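Ricin B lectin (Clostridium thermocellum, PDB 3VSF) is an exo-beta-1,3-galactanase that probably releases galactose units from the ends of beta-1,3-galactan chains and carries a galactose-binding beta-trefoil module. Local coordinates at residues 174-177 with 182-185; 471-476 with 489-494; 70-75 with 323-328; 188-191 with 197-200. One frame throughout, in Å; residues are numbered along the deposited sequence.

Contact 1: 174-177 with 182-185; sequences VMDH and YMSR
Asp-176 and Met-183 provide the polar link of this contact. The amide of Met-183 donates to the carboxylate, with Met-183 N 2.8 Å from Asp-176 OD1 and the N-H pointing almost straight at it (171°). The oxygen receives this donor on its anti lone pair, the one turned away from OD2. With CG anti to the backbone N (chi1 -167°), the Asp-176 carboxylate extends towards the 182-185 backbone and lies across the Met-183 side chain at about a right angle. Asp-176 OD1 also accepts from the backbone N of Asn-204, so two main-chain amides hold this buried oxygen and would be expected to stabilise its negative charge.

The apolar part is a CH-pi contact. The CB of Tyr-182 points away from 174-177, yet its ring comes back within range of Val-174. CG1 of Val-174 sits over one face, 4.2 Å from the centroid of the Tyr-182 ring and shifted towards the rim, while Val-174 CG2 approaches Tyr-182 CE1 at 3.8 Å. His-210 forms an edge-to-face pair with the same tyrosine.

Sulfur adds a looser, oblique approach: Met-183 SD lies 4.8 Å from the centroid of the His-177 ring and 4.0 Å from His-177 CB. The imidazole is tethered elsewhere, through NE2 to the side chain of Asn-204.

The short two-stranded hairpin 175-176 with 179-180 belongs to the connection between two successive four-stranded blades of the beta-propeller known from glycoside hydrolase family 43, and the Asp-176 carboxylate bonds it to the segment that leads into the next blade.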
loop_
_atom_site.group_PDB
_atom_site.type_symbol
_atom_site.label_atom_id
_atom_site.label_comp_id
_atom_site.label_asym_id
_atom_site.label_seq_id
_atom_site.Cartn_x
_atom_site.Cartn_y
_atom_site.Cartn_z
ATOM N N VAL A 174 20.348 -5.887 -29.566
ATOM C CA VAL A 174 20.517 -4.672 -28.776
ATOM C C VAL A 174 21.392 -4.931 -27.552
ATOM O O VAL A 174 21.306 -5.987 -26.928
ATOM C CB VAL A 174 19.161 -4.091 -28.327
ATOM C CG1 VAL A 174 18.467 -5.040 -27.361
ATOM C CG2 VAL A 174 19.352 -2.723 -27.691
ATOM N N MET A 175 22.238 -3.962 -27.219
ATOM C CA MET A 175 23.147 -4.096 -26.088
ATOM C C MET A 175 22.781 -3.124 -24.973
ATOM O O MET A 175 22.592 -1.932 -25.214
ATOM C CB MET A 175 24.593 -3.867 -26.533
ATOM C CG MET A 175 25.087 -4.854 -27.581
ATOM S SD MET A 175 25.282 -6.530 -26.944
ATOM C CE MET A 175 26.650 -6.305 -25.811
ATOM N N ASP A 176 22.682 -3.641 -23.752
ATOM C CA ASP A 176 22.330 -2.821 -22.600
ATOM C C ASP A 176 23.375 -2.946 -21.494
ATOM O O ASP A 176 23.323 -3.865 -20.675
ATOM C CB ASP A 176 20.945 -3.201 -22.074
ATOM C CG ASP A 176 20.393 -2.184 -21.097
ATOM O OD1 ASP A 176 19.453 -2.526 -20.349
ATOM O OD2 ASP A 176 20.897 -1.042 -21.077
ATOM N N HIS A 177 24.325 -2.015 -21.485
ATOM C CA HIS A 177 25.388 -1.989 -20.481
ATOM C C HIS A 177 26.281 -3.227 -20.514
ATOM O O HIS A 177 26.393 -3.950 -19.523
ATOM C CB HIS A 177 24.806 -1.786 -19.078
ATOM C CG HIS A 177 24.288 -0.402 -18.837
ATOM N ND1 HIS A 177 25.069 0.604 -18.313
ATOM C CD2 HIS A 177 23.068 0.143 -19.057
ATOM C CE1 HIS A 177 24.353 1.709 -18.216
ATOM N NE2 HIS A 177 23.134 1.456 -18.660
ATOM N N TYR A 182 17.963 -6.207 -23.142
ATOM C CA TYR A 182 17.623 -5.218 -22.127
ATOM C C TYR A 182 17.776 -5.790 -20.723
ATOM O O TYR A 182 17.408 -6.937 -20.468
ATOM C CB TYR A 182 16.186 -4.735 -22.326
ATOM C CG TYR A 182 15.973 -3.910 -23.573
ATOM C CD1 TYR A 182 16.888 -2.938 -23.952
ATOM C CD2 TYR A 182 14.857 -4.105 -24.374
ATOM C CE1 TYR A 182 16.696 -2.180 -25.091
ATOM C CE2 TYR A 182 14.655 -3.354 -25.516
ATOM C CZ TYR A 182 15.579 -2.393 -25.870
ATOM O OH TYR A 182 15.382 -1.642 -27.006
ATOM N N MET A 183 18.318 -4.987 -19.812
ATOM C CA MET A 183 18.410 -5.385 -18.413
ATOM C C MET A 183 17.007 -5.524 -17.832
ATOM O O MET A 183 16.085 -4.821 -18.243
ATOM C CB MET A 183 19.218 -4.365 -17.607
ATOM C CG MET A 183 20.648 -4.178 -18.092
ATOM S SD MET A 183 21.650 -3.162 -16.990
ATOM C CE MET A 183 21.732 -4.210 -15.541
ATOM N N SER A 184 16.850 -6.437 -16.880
ATOM C CA SER A 184 15.545 -6.690 -16.280
ATOM C C SER A 184 15.677 -7.106 -14.820
ATOM O O SER A 184 15.962 -8.267 -14.520
ATOM C CB SER A 184 14.796 -7.767 -17.066
ATOM O OG SER A 184 13.574 -8.106 -16.437
ATOM N N ARG A 185 15.468 -6.154 -13.915
ATOM C CA ARG A 185 15.535 -6.435 -12.484
ATOM C C ARG A 185 14.144 -6.485 -11.857
ATOM O O ARG A 185 13.367 -7.397 -12.138
ATOM C CB ARG A 185 16.423 -5.412 -11.771
ATOM C CG ARG A 185 17.888 -5.494 -12.171
ATOM C CD ARG A 185 18.793 -4.906 -11.100
ATOM N NE ARG A 185 20.198 -5.223 -11.337
ATOM C CZ ARG A 185 21.076 -4.383 -11.874
ATOM N NH1 ARG A 185 20.697 -3.162 -12.230
ATOM N NH2 ARG A 185 22.335 -4.760 -12.052
#

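Contact 2: 471-476 with 489-494; sequences RKWSTE and GTNQHW. With GOL (glycerol), chain G.
Trp-473 lays its indole over the side-chain amide of Asn-491, the two planes only 15° apart. Beyond CB, the five-membered ring comes first: CG and CD1 face the amide nitrogen, with Trp-473 CD1 3.5 Å from Asn-491 ND2. Trp-473 NE1 lies near that nitrogen too, and 3.7 Å from O1 of the bound glycerol. Further along, the fused edge passes over the amide oxygen, Trp-473 CE2 standing 3.3 Å from Asn-491 OD1, while CE3 reaches Asn-491 CB. The far end of the indole meets the start of the 489-494 turn, where Trp-473 CZ3 approaches Thr-490 OG1 and Trp-473 CH2 rests 3.4 Å from Gly-489 CA.

The stacked amide is also held by hydrogen bonds. Asn-491 ND2 donates to glycerol O1 at 2.9 Å, nearly straight at 172°, and to the carbonyl of Val-470. Lys-472 N makes a weak bond to glycerol O3, and Asp-469 and Gln-482 bind the same molecule.

Asp-469 and Asn-491 match in sequence the galactose-binding Asp-422 and Asn-444, and Gln-492 and Trp-494 form a QxW motif, so the glycerol probably occupies a sugar pocket of the ricin-type beta-trefoil.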
loop_
_atom_site.group_PDB
_atom_site.type_symbol
_atom_site.label_atom_id
_atom_site.label_comp_id
_atom_site.label_asym_id
_atom_site.label_seq_id
_atom_site.Cartn_x
_atom_site.Cartn_y
_atom_site.Cartn_z
ATOM N N ARG A 471 -11.545 29.344 16.247
ATOM C CA ARG A 471 -11.012 30.625 15.793
ATOM C C ARG A 471 -11.834 31.820 16.267
ATOM O O ARG A 471 -13.054 31.851 16.109
ATOM C CB ARG A 471 -10.903 30.656 14.267
ATOM C CG ARG A 471 -10.352 31.967 13.728
ATOM C CD ARG A 471 -10.563 32.096 12.231
ATOM N NE ARG A 471 -9.951 30.999 11.490
ATOM C CZ ARG A 471 -8.656 30.923 11.203
ATOM N NH1 ARG A 471 -7.830 31.881 11.606
ATOM N NH2 ARG A 471 -8.184 29.890 10.521
ATOM N N LYS A 472 -11.148 32.802 16.844
ATOM C CA LYS A 472 -11.773 34.057 17.249
ATOM C C LYS A 472 -12.896 33.879 18.267
ATOM O O LYS A 472 -13.822 34.688 18.321
ATOM C CB LYS A 472 -12.303 34.807 16.025
ATOM C CG LYS A 472 -11.514 36.054 15.672
ATOM C CD LYS A 472 -10.121 35.712 15.188
ATOM C CE LYS A 472 -9.293 36.970 14.990
ATOM N NZ LYS A 472 -9.111 37.709 16.271
ATOM N N TRP A 473 -12.811 32.826 19.073
ATOM C CA TRP A 473 -13.817 32.566 20.098
ATOM C C TRP A 473 -15.223 32.484 19.507
ATOM O O TRP A 473 -16.207 32.741 20.200
ATOM C CB TRP A 473 -13.780 33.657 21.170
ATOM C CG TRP A 473 -12.533 33.667 21.997
ATOM C CD1 TRP A 473 -11.276 33.995 21.581
ATOM C CD2 TRP A 473 -12.425 33.359 23.391
ATOM N NE1 TRP A 473 -10.390 33.898 22.627
ATOM C CE2 TRP A 473 -11.072 33.510 23.751
ATOM C CE3 TRP A 473 -13.343 32.964 24.371
ATOM C CZ2 TRP A 473 -10.612 33.282 25.045
ATOM C CZ3 TRP A 473 -12.885 32.738 25.657
ATOM C CH2 TRP A 473 -11.531 32.897 25.982
ATOM N N SER A 474 -15.312 32.128 18.229
ATOM C CA SER A 474 -16.599 32.061 17.545
ATOM C C SER A 474 -17.628 31.260 18.334
ATOM O O SER A 474 -17.311 30.227 18.924
ATOM C CB SER A 474 -16.444 31.465 16.146
ATOM O OG SER A 474 -17.706 31.350 15.511
ATOM N N THR A 475 -18.862 31.746 18.335
ATOM C CA THR A 475 -19.943 31.100 19.062
ATOM C C THR A 475 -21.048 30.670 18.101
ATOM O O THR A 475 -22.111 30.214 18.521
ATOM C CB THR A 475 -20.525 32.038 20.138
ATOM O OG1 THR A 475 -21.561 31.364 20.865
ATOM C CG2 THR A 475 -21.092 33.297 19.498
ATOM N N GLU A 476 -20.782 30.808 16.806
ATOM C CA GLU A 476 -21.779 30.522 15.780
ATOM C C GLU A 476 -21.450 29.255 14.997
ATOM O O GLU A 476 -20.352 28.713 15.106
ATOM C CB GLU A 476 -21.901 31.707 14.821
ATOM C CG GLU A 476 -22.148 33.036 15.514
ATOM C CD GLU A 476 -23.444 33.046 16.300
ATOM O OE1 GLU A 476 -24.443 32.486 15.802
ATOM O OE2 GLU A 476 -23.460 33.609 17.415
ATOM N N GLY A 489 -8.011 30.041 27.419
ATOM C CA GLY A 489 -9.346 30.457 27.033
ATOM C C GLY A 489 -10.319 29.294 27.024
ATOM O O GLY A 489 -9.915 28.139 26.890
ATOM N N THR A 490 -11.605 29.595 27.168
ATOM C CA THR A 490 -12.629 28.557 27.194
ATOM C C THR A 490 -12.939 28.044 25.793
ATOM O O THR A 490 -13.557 26.991 25.631
ATOM C CB THR A 490 -13.928 29.053 27.853
ATOM O OG1 THR A 490 -14.413 30.206 27.154
ATOM C CG2 THR A 490 -13.679 29.415 29.309
ATOM N N ASN A 491 -12.511 28.791 24.781
ATOM C CA ASN A 491 -12.686 28.362 23.400
ATOM C C ASN A 491 -11.679 27.276 23.041
ATOM O O ASN A 491 -11.685 26.750 21.928
ATOM C CB ASN A 491 -12.554 29.548 22.442
ATOM C CG ASN A 491 -11.169 30.165 22.463
ATOM O OD1 ASN A 491 -10.537 30.268 23.516
ATOM N ND2 ASN A 491 -10.688 30.577 21.296
ATOM N N GLN A 492 -10.818 26.946 23.999
ATOM C CA GLN A 492 -9.799 25.923 23.811
ATOM C C GLN A 492 -10.095 24.692 24.661
ATOM O O GLN A 492 -9.354 23.710 24.628
ATOM C CB GLN A 492 -8.419 26.477 24.165
ATOM C CG GLN A 492 -7.991 27.662 23.318
ATOM C CD GLN A 492 -6.659 28.235 23.753
ATOM O OE1 GLN A 492 -6.224 28.034 24.887
ATOM N NE2 GLN A 492 -6.000 28.951 22.850
ATOM N N HIS A 493 -11.180 24.754 25.425
ATOM C CA HIS A 493 -11.563 23.653 26.304
ATOM C C HIS A 493 -12.701 22.838 25.697
ATOM O O HIS A 493 -13.709 23.393 25.259
ATOM C CB HIS A 493 -11.964 24.185 27.681
ATOM C CG HIS A 493 -10.890 24.982 28.357
ATOM N ND1 HIS A 493 -11.076 25.600 29.574
ATOM C CD2 HIS A 493 -9.619 25.259 27.985
ATOM C CE1 HIS A 493 -9.965 26.224 29.923
ATOM N NE2 HIS A 493 -9.065 26.033 28.976
ATOM N N TRP A 494 -12.533 21.520 25.672
ATOM C CA TRP A 494 -13.512 20.636 25.048
ATOM C C TRP A 494 -13.959 19.525 25.994
ATOM O O TRP A 494 -13.155 18.977 26.748
ATOM C CB TRP A 494 -12.934 20.027 23.769
ATOM C CG TRP A 494 -12.491 21.047 22.768
ATOM C CD1 TRP A 494 -11.312 21.734 22.767
ATOM C CD2 TRP A 494 -13.220 21.498 21.620
ATOM N NE1 TRP A 494 -11.262 22.585 21.691
ATOM C CE2 TRP A 494 -12.421 22.459 20.971
ATOM C CE3 TRP A 494 -14.469 21.183 21.080
ATOM C CZ2 TRP A 494 -12.832 23.108 19.808
ATOM C CZ3 TRP A 494 -14.875 21.828 19.926
ATOM C CH2 TRP A 494 -14.060 22.779 19.303
HETATM C C1 GOL G . -7.629 32.689 20.377
HETATM O O1 GOL G . -7.931 31.531 21.123
HETATM C C2 GOL G . -7.595 32.349 18.890
HETATM O O2 GOL G . -8.458 31.265 18.637
HETATM C C3 GOL G . -8.054 33.554 18.079
HETATM O O3 GOL G . -7.938 33.262 16.703
#

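Contact 3: 70-75 with 323-328; sequences YYWYGE and YVWLPL
An aromatic cluster of Trp-72, Tyr-323 and Trp-325 joins the first and last four-stranded sheets of the catalytic beta-propeller, bringing together strands 69-77 and 322-330 from distant parts of the chain. No hydrogen bond crosses between the two segments; the rings alone connect them.

Trp-72 is shared by both pairs. Its CG stands anti to the backbone N (chi1 -179°), which sends the indole out from its strand towards the other two rings. One edge of the six-membered ring is directed at the face of Tyr-323 in a T-shaped arrangement, with centroids 5.1 Å apart and planes at 75°. Here Trp-72 CH2 lies 3.9 Å above the tyrosine plane, over the ring centre, and Trp-72 CZ2 comes 3.9 Å from Tyr-323 CE1.

Trp-325 arrives from the opposite direction and turns its own edge to the face of Trp-72. The six-membered centroids are 4.9 Å apart and the planes meet at 57°, a tilted edge-to-face pair. Trp-325 CZ2 is the leading atom, displaced towards the rim of the Trp-72 ring and 3.7 Å from Trp-72 CZ3; Trp-325 CH2 follows over the same side.

Outside the two segments, Trp-97 makes a further edge-to-face pair with Trp-72, and Phe-48 does so with Trp-325. The phenol of Tyr-323 is tied by its OH to Ala-58 N and Ile-56 O.

Trp-72 therefore offers C-H groups to one pi cloud and its own pi cloud to another edge, so weak electrostatics and dispersion, with burial from water, can account for the cohesion.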
loop_
_atom_site.group_PDB
_atom_site.type_symbol
_atom_site.label_atom_id
_atom_site.label_comp_id
_atom_site.label_asym_id
_atom_site.label_seq_id
_atom_site.Cartn_x
_atom_site.Cartn_y
_atom_site.Cartn_z
ATOM N N TYR A 70 -7.804 -16.964 -3.288
ATOM C CA TYR A 70 -6.758 -15.987 -3.549
ATOM C C TYR A 70 -5.410 -16.642 -3.275
ATOM O O TYR A 70 -5.168 -17.140 -2.177
ATOM C CB TYR A 70 -6.926 -14.754 -2.658
ATOM C CG TYR A 70 -8.101 -13.873 -3.026
ATOM C CD1 TYR A 70 -7.954 -12.834 -3.935
ATOM C CD2 TYR A 70 -9.351 -14.075 -2.458
ATOM C CE1 TYR A 70 -9.022 -12.025 -4.273
ATOM C CE2 TYR A 70 -10.426 -13.272 -2.791
ATOM C CZ TYR A 70 -10.256 -12.247 -3.699
ATOM O OH TYR A 70 -11.323 -11.443 -4.034
ATOM N N TYR A 71 -4.539 -16.648 -4.277
ATOM C CA TYR A 71 -3.235 -17.287 -4.141
ATOM C C TYR A 71 -2.117 -16.271 -3.932
ATOM O O TYR A 71 -1.978 -15.317 -4.696
ATOM C CB TYR A 71 -2.939 -18.170 -5.355
ATOM C CG TYR A 71 -3.861 -19.363 -5.473
ATOM C CD1 TYR A 71 -5.017 -19.298 -6.241
ATOM C CD2 TYR A 71 -3.580 -20.552 -4.813
ATOM C CE1 TYR A 71 -5.865 -20.385 -6.349
ATOM C CE2 TYR A 71 -4.421 -21.644 -4.917
ATOM C CZ TYR A 71 -5.563 -21.555 -5.686
ATOM O OH TYR A 71 -6.404 -22.639 -5.792
ATOM N N TRP A 72 -1.325 -16.489 -2.888
ATOM C CA TRP A 72 -0.230 -15.590 -2.546
ATOM C C TRP A 72 1.117 -16.259 -2.799
ATOM O O TRP A 72 1.490 -17.210 -2.112
ATOM C CB TRP A 72 -0.342 -15.160 -1.080
ATOM C CG TRP A 72 0.731 -14.211 -0.631
ATOM C CD1 TRP A 72 1.670 -13.602 -1.411
ATOM C CD2 TRP A 72 0.975 -13.767 0.710
ATOM N NE1 TRP A 72 2.483 -12.807 -0.640
ATOM C CE2 TRP A 72 2.076 -12.891 0.666
ATOM C CE3 TRP A 72 0.368 -14.027 1.942
ATOM C CZ2 TRP A 72 2.583 -12.271 1.806
ATOM C CZ3 TRP A 72 0.872 -13.410 3.073
ATOM C CH2 TRP A 72 1.968 -12.544 2.997
ATOM N N TYR A 73 1.845 -15.756 -3.790
ATOM C CA TYR A 73 3.163 -16.285 -4.113
ATOM C C TYR A 73 4.250 -15.367 -3.567
ATOM O O TYR A 73 4.007 -14.188 -3.320
ATOM C CB TYR A 73 3.322 -16.442 -5.624
ATOM C CG TYR A 73 2.222 -17.244 -6.281
ATOM C CD1 TYR A 73 2.273 -18.631 -6.317
ATOM C CD2 TYR A 73 1.132 -16.614 -6.868
ATOM C CE1 TYR A 73 1.269 -19.368 -6.917
ATOM C CE2 TYR A 73 0.124 -17.343 -7.470
ATOM C CZ TYR A 73 0.198 -18.719 -7.492
ATOM O OH TYR A 73 -0.804 -19.447 -8.092
ATOM N N GLY A 74 5.447 -15.915 -3.382
ATOM C CA GLY A 74 6.571 -15.146 -2.881
ATOM C C GLY A 74 7.820 -15.994 -2.755
ATOM O O GLY A 74 7.754 -17.220 -2.837
ATOM N N GLU A 75 8.963 -15.347 -2.553
ATOM C CA GLU A 75 10.229 -16.063 -2.435
ATOM C C GLU A 75 10.885 -15.836 -1.077
ATOM O O GLU A 75 10.493 -14.943 -0.329
ATOM C CB GLU A 75 11.179 -15.658 -3.567
ATOM C CG GLU A 75 11.431 -14.160 -3.677
ATOM C CD GLU A 75 12.356 -13.635 -2.599
ATOM O OE1 GLU A 75 13.210 -14.409 -2.113
ATOM O OE2 GLU A 75 12.227 -12.448 -2.233
ATOM N N TYR A 323 5.438 -7.806 6.644
ATOM C CA TYR A 323 4.549 -7.382 5.567
ATOM C C TYR A 323 3.671 -6.203 5.976
ATOM O O TYR A 323 3.351 -6.030 7.152
ATOM C CB TYR A 323 3.676 -8.548 5.100
ATOM C CG TYR A 323 4.451 -9.816 4.831
ATOM C CD1 TYR A 323 5.188 -9.968 3.664
ATOM C CD2 TYR A 323 4.449 -10.862 5.744
ATOM C CE1 TYR A 323 5.901 -11.125 3.413
ATOM C CE2 TYR A 323 5.157 -12.022 5.503
ATOM C CZ TYR A 323 5.881 -12.149 4.337
ATOM O OH TYR A 323 6.588 -13.303 4.095
ATOM N N VAL A 324 3.287 -5.397 4.991
ATOM C CA VAL A 324 2.420 -4.252 5.225
ATOM C C VAL A 324 1.305 -4.207 4.186
ATOM O O VAL A 324 1.546 -3.912 3.016
ATOM C CB VAL A 324 3.207 -2.927 5.175
ATOM C CG1 VAL A 324 2.256 -1.740 5.187
ATOM C CG2 VAL A 324 4.188 -2.847 6.336
ATOM N N TRP A 325 0.085 -4.509 4.617
ATOM C CA TRP A 325 -1.068 -4.471 3.723
ATOM C C TRP A 325 -1.983 -3.296 4.046
ATOM O O TRP A 325 -2.353 -3.080 5.200
ATOM C CB TRP A 325 -1.852 -5.784 3.789
ATOM C CG TRP A 325 -1.135 -6.943 3.168
ATOM C CD1 TRP A 325 0.152 -6.963 2.713
ATOM C CD2 TRP A 325 -1.667 -8.251 2.925
ATOM N NE1 TRP A 325 0.455 -8.204 2.206
ATOM C CE2 TRP A 325 -0.644 -9.013 2.324
ATOM C CE3 TRP A 325 -2.908 -8.852 3.159
ATOM C CZ2 TRP A 325 -0.824 -10.343 1.953
ATOM C CZ3 TRP A 325 -3.084 -10.174 2.792
ATOM C CH2 TRP A 325 -2.048 -10.905 2.195
ATOM N N LEU A 326 -2.339 -2.537 3.015
ATOM C CA LEU A 326 -3.191 -1.369 3.176
ATOM C C LEU A 326 -4.166 -1.275 2.012
ATOM O O LEU A 326 -3.900 -1.802 0.932
ATOM C CB LEU A 326 -2.343 -0.098 3.241
ATOM C CG LEU A 326 -1.254 -0.048 4.313
ATOM C CD1 LEU A 326 -0.336 1.137 4.082
ATOM C CD2 LEU A 326 -1.864 0.005 5.704
ATOM N N PRO A 327 -5.308 -0.608 2.227
ATOM C CA PRO A 327 -6.269 -0.398 1.142
ATOM C C PRO A 327 -5.839 0.752 0.238
ATOM O O PRO A 327 -5.398 1.789 0.731
ATOM C CB PRO A 327 -7.550 -0.026 1.888
ATOM C CG PRO A 327 -7.068 0.626 3.136
ATOM C CD PRO A 327 -5.805 -0.097 3.517
ATOM N N LEU A 328 -5.955 0.558 -1.071
ATOM C CA LEU A 328 -5.662 1.618 -2.028
ATOM C C LEU A 328 -6.962 2.296 -2.446
ATOM O O LEU A 328 -7.755 1.727 -3.196
ATOM C CB LEU A 328 -4.940 1.057 -3.254
ATOM C CG LEU A 328 -4.570 2.070 -4.339
ATOM C CD1 LEU A 328 -3.613 3.118 -3.792
ATOM C CD2 LEU A 328 -3.968 1.371 -5.550
#

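Contact 4: 188-191 with 197-200; sequences NVFV and GYFI
Phe-190 O accepts the amide of Tyr-198 at an N-to-O distance of 2.8 Å, the shortest polar bond between these strands, although the N-H is noticeably bent (134°). The return bond, Phe-190 N to Tyr-198 O at 3.0 Å, completes the hydrogen-bonded pair. Two residues along, Asn-188 and Ile-200 form a second such pair: Ile-200 N reaches Asn-188 O at 2.9 Å in a nearly linear bond (173°), and Asn-188 N gives its hydrogen to Ile-200 O. Between them, Val-189 and Phe-199 make a non-hydrogen-bonded pair, where Val-189 CA contacts Tyr-198 O at 3.4 Å in a CA-H...O interaction.

Asn-188 turns its own OD1 back to Val-189 N, 2.8 Å away, while its ND2 is secured by the carbonyl of Pro-237. Phe-190 and Tyr-198 project side by side in the same direction and meet at their rims, Phe-190 CD1 to Tyr-198 CD2 at 3.9 Å. On the other face of the sheet, Val-189 CG1 approaches the edge of the Phe-199 ring at 4.2 Å.

Val-189 packs on strand 116-124 of a preceding sheet, and Phe-190 and Ile-200 on strand 237-241 of the following one; Asn-188 touches both. Strand 187-191 is an edge strand of its own sheet, whereas 197-203 lies inside it and pairs with 208-214 as well.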
loop_
_atom_site.group_PDB
_atom_site.type_symbol
_atom_site.label_atom_id
_atom_site.label_comp_id
_atom_site.label_asym_id
_atom_site.label_seq_id
_atom_site.Cartn_x
_atom_site.Cartn_y
_atom_site.Cartn_z
ATOM N N ASN A 188 7.127 -7.060 -12.648
ATOM C CA ASN A 188 5.740 -7.318 -12.283
ATOM C C ASN A 188 4.917 -7.666 -13.522
ATOM O O ASN A 188 5.293 -7.318 -14.640
ATOM C CB ASN A 188 5.137 -6.109 -11.567
ATOM C CG ASN A 188 4.088 -6.500 -10.546
ATOM O OD1 ASN A 188 3.413 -7.520 -10.691
ATOM N ND2 ASN A 188 3.949 -5.693 -9.501
ATOM N N VAL A 189 3.797 -8.355 -13.321
ATOM C CA VAL A 189 2.954 -8.778 -14.435
ATOM C C VAL A 189 1.576 -8.126 -14.396
ATOM O O VAL A 189 1.104 -7.710 -13.337
ATOM C CB VAL A 189 2.782 -10.308 -14.466
ATOM C CG1 VAL A 189 4.129 -10.989 -14.647
ATOM C CG2 VAL A 189 2.101 -10.790 -13.195
ATOM N N PHE A 190 0.935 -8.046 -15.558
ATOM C CA PHE A 190 -0.388 -7.446 -15.667
ATOM C C PHE A 190 -1.194 -8.057 -16.811
ATOM O O PHE A 190 -0.677 -8.254 -17.912
ATOM C CB PHE A 190 -0.275 -5.932 -15.859
ATOM C CG PHE A 190 -1.554 -5.280 -16.298
ATOM C CD1 PHE A 190 -1.741 -4.913 -17.620
ATOM C CD2 PHE A 190 -2.573 -5.035 -15.390
ATOM C CE1 PHE A 190 -2.918 -4.313 -18.030
ATOM C CE2 PHE A 190 -3.750 -4.436 -15.793
ATOM C CZ PHE A 190 -3.923 -4.075 -17.114
ATOM N N VAL A 191 -2.462 -8.353 -16.541
ATOM C CA VAL A 191 -3.358 -8.899 -17.553
ATOM C C VAL A 191 -4.433 -7.877 -17.906
ATOM O O VAL A 191 -5.248 -7.509 -17.060
ATOM C CB VAL A 191 -4.039 -10.190 -17.063
ATOM C CG1 VAL A 191 -4.793 -10.854 -18.205
ATOM C CG2 VAL A 191 -3.010 -11.141 -16.475
ATOM N N GLY A 197 -1.341 -10.118 -22.245
ATOM C CA GLY A 197 -0.446 -10.201 -21.107
ATOM C C GLY A 197 0.675 -9.188 -21.204
ATOM O O GLY A 197 1.132 -8.856 -22.297
ATOM N N TYR A 198 1.120 -8.692 -20.055
ATOM C CA TYR A 198 2.177 -7.691 -20.022
ATOM C C TYR A 198 3.196 -7.972 -18.926
ATOM O O TYR A 198 2.844 -8.402 -17.828
ATOM C CB TYR A 198 1.583 -6.292 -19.842
ATOM C CG TYR A 198 0.766 -5.820 -21.021
ATOM C CD1 TYR A 198 1.340 -5.051 -22.024
ATOM C CD2 TYR A 198 -0.580 -6.145 -21.134
ATOM C CE1 TYR A 198 0.597 -4.617 -23.105
ATOM C CE2 TYR A 198 -1.330 -5.717 -22.211
ATOM C CZ TYR A 198 -0.737 -4.954 -23.194
ATOM O OH TYR A 198 -1.482 -4.524 -24.268
ATOM N N PHE A 199 4.461 -7.726 -19.243
ATOM C CA PHE A 199 5.547 -7.880 -18.286
ATOM C C PHE A 199 6.321 -6.572 -18.195
ATOM O O PHE A 199 6.748 -6.024 -19.210
ATOM C CB PHE A 199 6.477 -9.018 -18.711
ATOM C CG PHE A 199 7.691 -9.172 -17.839
ATOM C CD1 PHE A 199 7.625 -9.892 -16.657
ATOM C CD2 PHE A 199 8.902 -8.608 -18.206
ATOM C CE1 PHE A 199 8.742 -10.039 -15.854
ATOM C CE2 PHE A 199 10.021 -8.751 -17.407
ATOM C CZ PHE A 199 9.941 -9.468 -16.230
ATOM N N ILE A 200 6.491 -6.068 -16.979
ATOM C CA ILE A 200 7.194 -4.809 -16.773
ATOM C C ILE A 200 8.398 -5.006 -15.860
ATOM O O ILE A 200 8.328 -5.746 -14.879
ATOM C CB ILE A 200 6.254 -3.729 -16.188
ATOM C CG1 ILE A 200 6.966 -2.376 -16.121
ATOM C CG2 ILE A 200 5.743 -4.145 -14.817
ATOM C CD1 ILE A 200 6.078 -1.245 -15.651
#

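In the fold
Contacts 1, 3 and 4 belong to the catalytic propeller and contact 2 to the beta-trefoil module. Contact 1 leads directly into contact 4: Ser-184 OG of the connecting segment packs 3.7 Å from Phe-199 CE2 in the hairpin, although the centres of the two contacts are about 18 Å apart. Contact 3 brings together distant parts of the chain, and contacts 1 and 4 both lie in the sequence between its strands; its centre is about 17 Å from that of contact 4. Contact 2, with its glycerol, stands apart on the far side of the chain's centre from contact 1, about 64 Å between centres, and its nearest atoms stay about 28 Å from contact 3.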